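Local coordinates for protein (2Z,6E)-hedycaryol synthase (Kitasatospora setae, PDB 4MC3) that catalyses the magnesium-dependent 1,11-cyclization of (2E,6E)-farnesyl diphosphate, with water, to the sesquiterpene alcohol (2Z,6E)-hedycaryol, releasing diphosphate, at residues Gly198-Arg201 against Pro205-Lys208; Thr240-Arg243 against Gly247-Leu250; Glu30-Asp33 against Leu37-Thr40; Glu277-Gln282 against Ala291-Ala296. All coordinates share one frame; numbering follows the deposited sequence.

Contact 1 of 4, residues Gly198-Arg201 against Pro205-Lys208; sequences GSVR and PMNK
V200 and M206 carry the dense half of this contact, where the single helical turn 198-201 is laid against the first turn of helix 204-225. The pair illustrates how a short turn can be packed without any hydrogen bond across the gap. The carbonyl O of V200 sits 3.3 Å from CB of M206, so backbone meets the root of a side chain. Farther out, CG1 of V200 touches the terminal methyl CE of M206 at 3.9 Å. The valine branch that makes this touch lies opposite its own backbone N (chi1 174°), while the methionine chain, bent at chi2 and chi3, swings its methyl back across it. The next carbonyl along, O of R201, approaches CG of M206 at 3.7 Å, so the methionine stem lies beside two successive carbonyl oxygens.

The other side is looser and less buried. Here OD1 of N207 comes only to 3.8 Å from O of R201, oxygen facing oxygen with no bond between them. That carbonyl is instead served by NH2 of R210, one helical turn beyond M206. The R201 side chain starts away from M206, and its NE forms a salt bridge with OE2 of E189.

Helices close in around the dense half. V200 rests on Q282 of helix 250-282 and on A292 of helix 286-309, M206 reaches L275 and Y295 of the same two helices, and R201 packs along helix 136-160.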
loop_
_atom_site.group_PDB
_atom_site.type_symbol
_atom_site.label_atom_id
_atom_site.label_comp_id
_atom_site.label_asym_id
_atom_site.label_seq_id
_atom_site.Cartn_x
_atom_site.Cartn_y
_atom_site.Cartn_z
ATOM N N GLY A 198 3.922 19.863 -1.341
ATOM C CA GLY A 198 4.807 19.167 -0.386
ATOM C C GLY A 198 4.511 19.429 1.084
ATOM O O GLY A 198 4.637 18.526 1.910
ATOM N N SER A 199 4.097 20.658 1.401
ATOM C CA SER A 199 3.711 21.052 2.740
ATOM C C SER A 199 2.427 20.410 3.261
ATOM O O SER A 199 2.133 20.501 4.452
ATOM C CB SER A 199 3.558 22.583 2.798
ATOM O OG SER A 199 2.436 23.021 2.056
ATOM N N VAL A 200 1.632 19.830 2.362
ATOM C CA VAL A 200 0.432 19.072 2.729
ATOM C C VAL A 200 0.747 17.564 2.737
ATOM O O VAL A 200 0.332 16.864 3.678
ATOM C CB VAL A 200 -0.730 19.345 1.736
ATOM C CG1 VAL A 200 -1.928 18.446 2.030
ATOM C CG2 VAL A 200 -1.117 20.809 1.830
ATOM N N ARG A 201 1.486 17.089 1.744
ATOM C CA ARG A 201 1.799 15.650 1.616
ATOM C C ARG A 201 2.488 15.101 2.863
ATOM O O ARG A 201 2.236 13.976 3.274
ATOM C CB ARG A 201 2.696 15.377 0.414
ATOM C CG ARG A 201 2.844 13.902 0.089
ATOM C CD ARG A 201 3.718 13.639 -1.119
ATOM N NE ARG A 201 3.178 14.172 -2.363
ATOM C CZ ARG A 201 3.641 15.219 -3.047
ATOM N NH1 ARG A 201 4.697 15.940 -2.635
ATOM N NH2 ARG A 201 3.034 15.579 -4.157
ATOM N N PRO A 205 -0.848 16.034 10.241
ATOM C CA PRO A 205 -2.069 15.258 10.176
ATOM C C PRO A 205 -2.050 14.257 9.006
ATOM O O PRO A 205 -2.622 13.172 9.135
ATOM C CB PRO A 205 -3.164 16.331 9.988
ATOM C CG PRO A 205 -2.605 17.559 10.654
ATOM C CD PRO A 205 -1.122 17.481 10.453
ATOM N N MET A 206 -1.438 14.610 7.873
ATOM C CA MET A 206 -1.425 13.683 6.727
ATOM C C MET A 206 -0.541 12.479 7.045
ATOM O O MET A 206 -0.868 11.334 6.677
ATOM C CB MET A 206 -0.965 14.356 5.458
ATOM C CG MET A 206 -1.298 13.585 4.180
ATOM S SD MET A 206 -3.086 13.552 3.902
ATOM C CE MET A 206 -3.358 14.913 2.791
ATOM N N ASN A 207 0.582 12.703 7.695
ATOM C CA ASN A 207 1.443 11.584 8.084
ATOM C C ASN A 207 0.724 10.644 9.042
ATOM O O ASN A 207 0.857 9.420 8.942
ATOM C CB ASN A 207 2.768 12.084 8.709
ATOM C CG ASN A 207 3.677 12.799 7.728
ATOM O OD1 ASN A 207 3.613 12.651 6.515
ATOM N ND2 ASN A 207 4.594 13.567 8.290
ATOM N N LYS A 208 -0.038 11.206 9.972
ATOM C CA LYS A 208 -0.773 10.456 10.967
ATOM C C LYS A 208 -1.841 9.645 10.292
ATOM O O LYS A 208 -2.102 8.465 10.653
ATOM C CB LYS A 208 -1.364 11.429 11.984
ATOM C CG LYS A 208 -2.216 10.831 13.113
ATOM C CD LYS A 208 -2.618 11.967 14.057
ATOM C CE LYS A 208 -3.628 11.519 15.095
ATOM N NZ LYS A 208 -3.903 12.565 16.128
#

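Contact 2 of 4, residues Thr240-Arg243 against Gly247-Leu250; sequences TIIR and GCSL
I242 and R243 meet C248 at a helix-to-helix junction of the class I terpene synthase fold, where helix 238-246 stops and the long helix 250-282 starts after a very short link. Along the first segment, I242 contributes little: its CG2 methyl grazes SG of C248 at 4.4 Å, and the rest of its side chain leads off toward Q256 and V257 on the outgoing helix.

R243 does most of the work. Its carbonyl O receives a weak hydrogen bond from N of G247, 2.9 Å long but bent to 129° at the hydrogen. This is an ordinary i to i+4 span caught just as the helix ends, for G247 has left helical conformation with a positive phi of 66°, a value glycine adopts readily. The chain then turns back beside the arginine. SG of C248 stands 3.9 Å from CA of R243, its chi1 of 65° placing sulfur between the cysteine N and carbonyl carbon. Both R243 and C248 also touch A253, on the first turn of the next helix.

That helix is started by S249, whose hydroxyl caps a backbone N just ahead while its own N is bound by OE1 of E252, the reciprocal side-chain bond of a capping box. The arginine chain passes L250 at a slant, with CD and the leucine CD1 4.1 Å apart. Nearer its root, CG of R243 is pressed to within 3.3 Å of the carbonyl O of C248.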
loop_
_atom_site.group_PDB
_atom_site.type_symbol
_atom_site.label_atom_id
_atom_site.label_comp_id
_atom_site.label_asym_id
_atom_site.label_seq_id
_atom_site.Cartn_x
_atom_site.Cartn_y
_atom_site.Cartn_z
ATOM N N THR A 240 0.454 -13.267 15.714
ATOM C CA THR A 240 1.526 -14.174 16.136
ATOM C C THR A 240 2.485 -13.510 17.108
ATOM O O THR A 240 2.919 -14.125 18.057
ATOM C CB THR A 240 2.278 -14.691 14.885
ATOM O OG1 THR A 240 1.301 -15.278 14.028
ATOM C CG2 THR A 240 3.339 -15.698 15.241
ATOM N N ILE A 241 2.867 -12.269 16.820
ATOM C CA ILE A 241 3.811 -11.541 17.639
ATOM C C ILE A 241 3.282 -11.392 19.069
ATOM O O ILE A 241 4.031 -11.584 20.041
ATOM C CB ILE A 241 4.162 -10.195 17.005
ATOM C CG1 ILE A 241 5.058 -10.428 15.766
ATOM C CG2 ILE A 241 4.842 -9.282 17.996
ATOM C CD1 ILE A 241 5.174 -9.230 14.829
ATOM N N ILE A 242 2.022 -11.022 19.197
ATOM C CA ILE A 242 1.377 -10.874 20.523
ATOM C C ILE A 242 1.264 -12.240 21.214
ATOM O O ILE A 242 1.659 -12.384 22.381
ATOM C CB ILE A 242 0.013 -10.166 20.424
ATOM C CG1 ILE A 242 0.233 -8.700 19.960
ATOM C CG2 ILE A 242 -0.763 -10.240 21.747
ATOM C CD1 ILE A 242 -1.040 -7.985 19.565
ATOM N N ARG A 243 0.736 -13.238 20.496
ATOM C CA ARG A 243 0.591 -14.581 21.040
ATOM C C ARG A 243 1.915 -15.131 21.574
ATOM O O ARG A 243 1.957 -15.666 22.690
ATOM C CB ARG A 243 0.018 -15.528 19.964
ATOM C CG ARG A 243 -0.446 -16.891 20.476
ATOM C CD ARG A 243 -0.912 -17.759 19.324
ATOM N NE ARG A 243 0.107 -17.927 18.281
ATOM C CZ ARG A 243 1.166 -18.734 18.363
ATOM N NH1 ARG A 243 1.381 -19.470 19.451
ATOM N NH2 ARG A 243 2.022 -18.802 17.344
ATOM N N GLY A 247 2.308 -15.581 25.550
ATOM C CA GLY A 247 1.815 -16.963 25.805
ATOM C C GLY A 247 0.295 -17.067 25.939
ATOM O O GLY A 247 -0.211 -17.946 26.620
ATOM N N CYS A 248 -0.453 -16.206 25.240
ATOM C CA CYS A 248 -1.908 -16.191 25.370
ATOM C C CYS A 248 -2.480 -17.087 24.278
ATOM O O CYS A 248 -1.721 -17.643 23.477
ATOM C CB CYS A 248 -2.453 -14.753 25.263
ATOM S SG CYS A 248 -2.226 -13.952 23.649
ATOM N N SER A 249 -3.796 -17.257 24.271
ATOM C CA SER A 249 -4.469 -18.061 23.242
ATOM C C SER A 249 -4.573 -17.294 21.947
ATOM O O SER A 249 -4.399 -16.066 21.937
ATOM C CB SER A 249 -5.872 -18.467 23.680
ATOM O OG SER A 249 -6.810 -17.411 23.545
ATOM N N LEU A 250 -4.858 -18.016 20.860
ATOM C CA LEU A 250 -4.963 -17.401 19.527
ATOM C C LEU A 250 -6.100 -16.385 19.467
ATOM O O LEU A 250 -5.945 -15.282 18.917
ATOM C CB LEU A 250 -5.167 -18.477 18.454
ATOM C CG LEU A 250 -5.173 -18.034 16.990
ATOM C CD1 LEU A 250 -4.003 -17.117 16.657
ATOM C CD2 LEU A 250 -5.156 -19.243 16.065
#

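Contact 3 of 4, residues Glu30-Asp33 against Leu37-Thr40; sequences EWID and LAPT
W31 meets L37 where helix 21-35 gives way to the loop leading to helix 41-50. The CD1 methyl of the leucine approaches the six-membered part of the indole obliquely, 3.3 Å from CZ3, a tight fit. Beside it the beta-branch methyl CG2 of I32 lies 3.8 Å from CB of A38. This branch is opposite the isoleucine's backbone N, which leaves it directed at the loop.

The polar part of the first shell centres on the carbonyl O of I32. It accepts a weak hydrogen bond from N of L37, 3.3 Å long, with the six-to-one span that occurs where a helix terminates. A water donates to the same oxygen at 2.9 Å and accepts from N of A38 at 2.8 Å. A second water joins OD1 of D33 to the carbonyl O of A38.

Farther out, helix 65-84 packs on the patch, with K73 and L77 against W31 and A76 against I32, while L126 and T119 of helix 118-131 touch W31 and L37. On the loop side, T40 is the N-cap of the following helix, its OG1 bonded to N of A43.

Because the direct N-H to carbonyl bond is weak, the waters are probably integral to this helix end: they bridge I32 O to A38 N, and D33 OD1 to A38 O, while the methyl contacts lie beside these water-bridged polar groups.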
loop_
_atom_site.group_PDB
_atom_site.type_symbol
_atom_site.label_atom_id
_atom_site.label_comp_id
_atom_site.label_asym_id
_atom_site.label_seq_id
_atom_site.Cartn_x
_atom_site.Cartn_y
_atom_site.Cartn_z
ATOM N N GLU A 30 -2.815 -6.649 -21.123
ATOM C CA GLU A 30 -2.027 -6.308 -22.288
ATOM C C GLU A 30 -0.582 -5.920 -21.940
ATOM O O GLU A 30 0.388 -6.340 -22.592
ATOM C CB GLU A 30 -2.771 -5.201 -22.953
ATOM C CG GLU A 30 -2.061 -4.474 -24.021
ATOM C CD GLU A 30 -2.904 -4.398 -25.254
ATOM O OE1 GLU A 30 -4.173 -4.243 -25.237
ATOM O OE2 GLU A 30 -2.228 -4.535 -26.244
ATOM N N TRP A 31 -0.431 -5.145 -20.873
ATOM C CA TRP A 31 0.915 -4.723 -20.442
ATOM C C TRP A 31 1.686 -5.936 -19.888
ATOM O O TRP A 31 2.912 -6.116 -20.131
ATOM C CB TRP A 31 0.786 -3.589 -19.430
ATOM C CG TRP A 31 2.083 -3.064 -18.924
ATOM C CD1 TRP A 31 2.858 -2.115 -19.512
ATOM C CD2 TRP A 31 2.720 -3.407 -17.708
ATOM N NE1 TRP A 31 3.972 -1.872 -18.763
ATOM C CE2 TRP A 31 3.904 -2.647 -17.634
ATOM C CE3 TRP A 31 2.410 -4.271 -16.650
ATOM C CZ2 TRP A 31 4.768 -2.749 -16.559
ATOM C CZ3 TRP A 31 3.258 -4.348 -15.598
ATOM C CH2 TRP A 31 4.414 -3.615 -15.557
ATOM N N ILE A 32 0.997 -6.753 -19.119
ATOM C CA ILE A 32 1.564 -7.979 -18.580
ATOM C C ILE A 32 2.079 -8.862 -19.715
ATOM O O ILE A 32 3.210 -9.373 -19.669
ATOM C CB ILE A 32 0.552 -8.763 -17.749
ATOM C CG1 ILE A 32 0.287 -8.051 -16.402
ATOM C CG2 ILE A 32 1.001 -10.203 -17.522
ATOM C CD1 ILE A 32 -0.994 -8.521 -15.725
ATOM N N ASP A 33 1.228 -9.022 -20.725
ATOM C CA ASP A 33 1.563 -9.852 -21.884
ATOM C C ASP A 33 2.780 -9.308 -22.597
ATOM O O ASP A 33 3.710 -10.052 -22.820
ATOM C CB ASP A 33 0.383 -9.901 -22.866
ATOM C CG ASP A 33 -0.776 -10.777 -22.377
ATOM O OD1 ASP A 33 -0.595 -11.585 -21.427
ATOM O OD2 ASP A 33 -1.879 -10.645 -22.961
ATOM N N LEU A 37 5.608 -10.745 -17.864
ATOM C CA LEU A 37 5.401 -10.889 -16.427
ATOM C C LEU A 37 4.551 -12.093 -16.028
ATOM O O LEU A 37 4.398 -12.410 -14.846
ATOM C CB LEU A 37 4.786 -9.610 -15.831
ATOM C CG LEU A 37 5.659 -8.377 -15.942
ATOM C CD1 LEU A 37 4.887 -7.193 -15.421
ATOM C CD2 LEU A 37 6.991 -8.526 -15.219
ATOM N N ALA A 38 3.990 -12.788 -17.007
ATOM C CA ALA A 38 3.313 -14.023 -16.712
ATOM C C ALA A 38 3.595 -14.963 -17.880
ATOM O O ALA A 38 2.673 -15.316 -18.638
ATOM C CB ALA A 38 1.834 -13.776 -16.496
ATOM N N PRO A 39 4.883 -15.365 -18.029
ATOM C CA PRO A 39 5.424 -16.045 -19.214
ATOM C C PRO A 39 5.045 -17.517 -19.342
ATOM O O PRO A 39 5.328 -18.146 -20.359
ATOM C CB PRO A 39 6.931 -15.931 -19.004
ATOM C CG PRO A 39 7.072 -16.067 -17.528
ATOM C CD PRO A 39 5.875 -15.356 -16.934
ATOM N N THR A 40 4.423 -18.061 -18.314
ATOM C CA THR A 40 3.976 -19.439 -18.289
ATOM C C THR A 40 2.506 -19.384 -17.936
ATOM O O THR A 40 2.048 -18.389 -17.371
ATOM C CB THR A 40 4.742 -20.270 -17.226
ATOM O OG1 THR A 40 4.468 -19.766 -15.914
ATOM C CG2 THR A 40 6.240 -20.207 -17.472
HETATM O O HOH W 1 3.435 -12.298 -19.732
HETATM O O HOH W 2 0.314 -13.748 -20.031
#

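Contact 4 of 4, residues Glu277-Gln282 against Ala291-Ala296; sequences EELDRQ and AAVDYA
On the helix whose L279 touches A292, the carboxylate of E278 is held by two neighbours, and NE2 of Q282 donates to OE2 at 3.0 Å. The bond is nearly straight at 162° and meets the oxygen on its anti side, with the acceptor lying close to the plane of the glutamine amide. The other oxygen, OE1, takes NH2 of R281 at 3.2 Å, almost in the guanidinium plane and nearly on line with its own C-O bond. R281 also reaches E277 through a long salt bridge, but the R281 side chain is poorly ordered, so its bonds are less certain than that of Q282.

The polar groups lie off the contact itself, which is hydrocarbon. Helices 250-282 and 286-309 run antiparallel through a short connection, a helical hairpin in the all-helical terpene synthase domain, and L279 reaches across between them. Its CD2 methyl lies 3.8 Å from CB of A292, and the sister methyl CD1 is 3.9 Å from CG2 of V293. With CG set opposite the carbonyl carbon (chi1 -66°), the leucine's forked end reaches both residues at once, slanting past the valine. The small alanine admits it. V200 of the neighbouring turn 198-201 also touches L279, and OD1 of D280 forms a salt bridge with NH1 of R289 near the start of the second helix.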
loop_
_atom_site.group_PDB
_atom_site.type_symbol
_atom_site.label_atom_id
_atom_site.label_comp_id
_atom_site.label_asym_id
_atom_site.label_seq_id
_atom_site.Cartn_x
_atom_site.Cartn_y
_atom_site.Cartn_z
ATOM N N GLU A 277 -8.004 21.458 9.807
ATOM C CA GLU A 277 -7.437 22.605 10.544
ATOM C C GLU A 277 -6.096 23.048 9.964
ATOM O O GLU A 277 -5.812 24.250 9.825
ATOM C CB GLU A 277 -7.269 22.245 12.034
ATOM C CG GLU A 277 -8.564 21.868 12.742
ATOM C CD GLU A 277 -8.356 21.331 14.160
ATOM O OE1 GLU A 277 -7.214 21.397 14.707
ATOM O OE2 GLU A 277 -9.363 20.846 14.728
ATOM N N GLU A 278 -5.279 22.079 9.566
ATOM C CA GLU A 278 -3.963 22.383 9.040
ATOM C C GLU A 278 -4.089 23.042 7.656
ATOM O O GLU A 278 -3.274 23.892 7.310
ATOM C CB GLU A 278 -3.102 21.100 8.943
ATOM C CG GLU A 278 -1.757 21.238 8.209
ATOM C CD GLU A 278 -0.770 22.169 8.940
ATOM O OE1 GLU A 278 -1.051 22.524 10.098
ATOM O OE2 GLU A 278 0.301 22.531 8.387
ATOM N N LEU A 279 -5.067 22.620 6.849
ATOM C CA LEU A 279 -5.248 23.257 5.521
ATOM C C LEU A 279 -5.531 24.770 5.687
ATOM O O LEU A 279 -5.009 25.591 4.936
ATOM C CB LEU A 279 -6.353 22.548 4.736
ATOM C CG LEU A 279 -6.015 21.088 4.333
ATOM C CD1 LEU A 279 -7.227 20.427 3.709
ATOM C CD2 LEU A 279 -4.844 21.034 3.363
ATOM N N ASP A 280 -6.344 25.130 6.694
ATOM C CA ASP A 280 -6.618 26.554 7.071
ATOM C C ASP A 280 -5.359 27.333 7.513
ATOM O O ASP A 280 -5.166 28.474 7.108
ATOM C CB ASP A 280 -7.692 26.533 8.150
ATOM C CG ASP A 280 -9.053 26.089 7.610
ATOM O OD1 ASP A 280 -9.215 25.996 6.377
ATOM O OD2 ASP A 280 -9.975 25.846 8.413
ATOM N N ARG A 281 -4.515 26.739 8.343
ATOM C CA ARG A 281 -3.243 27.333 8.750
ATOM C C ARG A 281 -2.286 27.633 7.602
ATOM O O ARG A 281 -1.468 28.561 7.704
ATOM C CB ARG A 281 -2.540 26.423 9.767
ATOM C CG ARG A 281 -3.231 26.379 11.118
ATOM C CD ARG A 281 -2.373 25.665 12.146
ATOM N NE ARG A 281 -3.192 25.121 13.226
ATOM C CZ ARG A 281 -3.533 23.840 13.369
ATOM N NH1 ARG A 281 -4.291 23.480 14.401
ATOM N NH2 ARG A 281 -3.121 22.907 12.503
ATOM N N GLN A 282 -2.387 26.871 6.510
ATOM C CA GLN A 282 -1.475 27.051 5.381
ATOM C C GLN A 282 -1.965 28.105 4.383
ATOM O O GLN A 282 -1.174 28.609 3.593
ATOM C CB GLN A 282 -1.193 25.722 4.668
ATOM C CG GLN A 282 -0.318 24.803 5.512
ATOM C CD GLN A 282 0.336 23.674 4.739
ATOM O OE1 GLN A 282 0.667 23.797 3.552
ATOM N NE2 GLN A 282 0.558 22.557 5.432
ATOM N N ALA A 291 -8.087 19.132 -3.411
ATOM C CA ALA A 291 -7.280 17.955 -3.736
ATOM C C ALA A 291 -6.873 17.207 -2.471
ATOM O O ALA A 291 -6.952 15.975 -2.401
ATOM C CB ALA A 291 -6.064 18.354 -4.540
ATOM N N ALA A 292 -6.466 17.950 -1.443
ATOM C CA ALA A 292 -6.084 17.332 -0.193
ATOM C C ALA A 292 -7.268 16.625 0.488
ATOM O O ALA A 292 -7.115 15.501 1.024
ATOM C CB ALA A 292 -5.473 18.354 0.730
ATOM N N VAL A 293 -8.437 17.264 0.483
ATOM C CA VAL A 293 -9.609 16.615 1.099
ATOM C C VAL A 293 -10.032 15.328 0.362
ATOM O O VAL A 293 -10.410 14.318 1.003
ATOM C CB VAL A 293 -10.779 17.617 1.173
ATOM C CG1 VAL A 293 -12.080 16.927 1.590
ATOM C CG2 VAL A 293 -10.402 18.711 2.136
ATOM N N ASP A 294 -9.961 15.352 -0.959
ATOM C CA ASP A 294 -10.323 14.206 -1.789
ATOM C C ASP A 294 -9.296 13.070 -1.534
ATOM O O ASP A 294 -9.677 11.889 -1.452
ATOM C CB ASP A 294 -10.362 14.620 -3.267
ATOM C CG ASP A 294 -11.266 13.757 -4.149
ATOM O OD1 ASP A 294 -11.803 14.298 -5.147
ATOM O OD2 ASP A 294 -11.439 12.554 -3.928
ATOM N N TYR A 295 -8.010 13.412 -1.503
ATOM C CA TYR A 295 -6.981 12.401 -1.198
ATOM C C TYR A 295 -7.254 11.734 0.138
ATOM O O TYR A 295 -7.219 10.517 0.248
ATOM C CB TYR A 295 -5.630 13.077 -1.176
ATOM C CG TYR A 295 -4.421 12.274 -0.820
ATOM C CD1 TYR A 295 -3.677 11.667 -1.800
ATOM C CD2 TYR A 295 -3.984 12.168 0.473
ATOM C CE1 TYR A 295 -2.494 11.014 -1.490
ATOM C CE2 TYR A 295 -2.845 11.460 0.818
ATOM C CZ TYR A 295 -2.104 10.880 -0.186
ATOM O OH TYR A 295 -0.925 10.281 0.179
ATOM N N ALA A 296 -7.547 12.508 1.175
ATOM C CA ALA A 296 -7.816 11.944 2.498
ATOM C C ALA A 296 -9.109 11.112 2.550
ATOM O O ALA A 296 -9.181 10.064 3.216
ATOM C CB ALA A 296 -7.903 13.060 3.521
#

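Contacts 1 and 4 form one continuous patch, their centres 9 Å apart. CG1 of V200 lies 3.8 Å from CB of A292, and CE of M206 is 3.6 Å from CD2 of Y295. Both lie away from the metal and substrate sites, yet helix 204-225 runs on from contact 1 to the probable magnesium ligands N221 and S225, and helix 286-309 from contact 4 to W309 in the nerolidol pocket. Contact 3 lies across the chain's centre from this patch, about 12 Å from the bound nerolidol by the side chain of W31. Contact 2, centred 35 Å from contact 1, brings L250 to about 11 Å from S225, side chain to side chain.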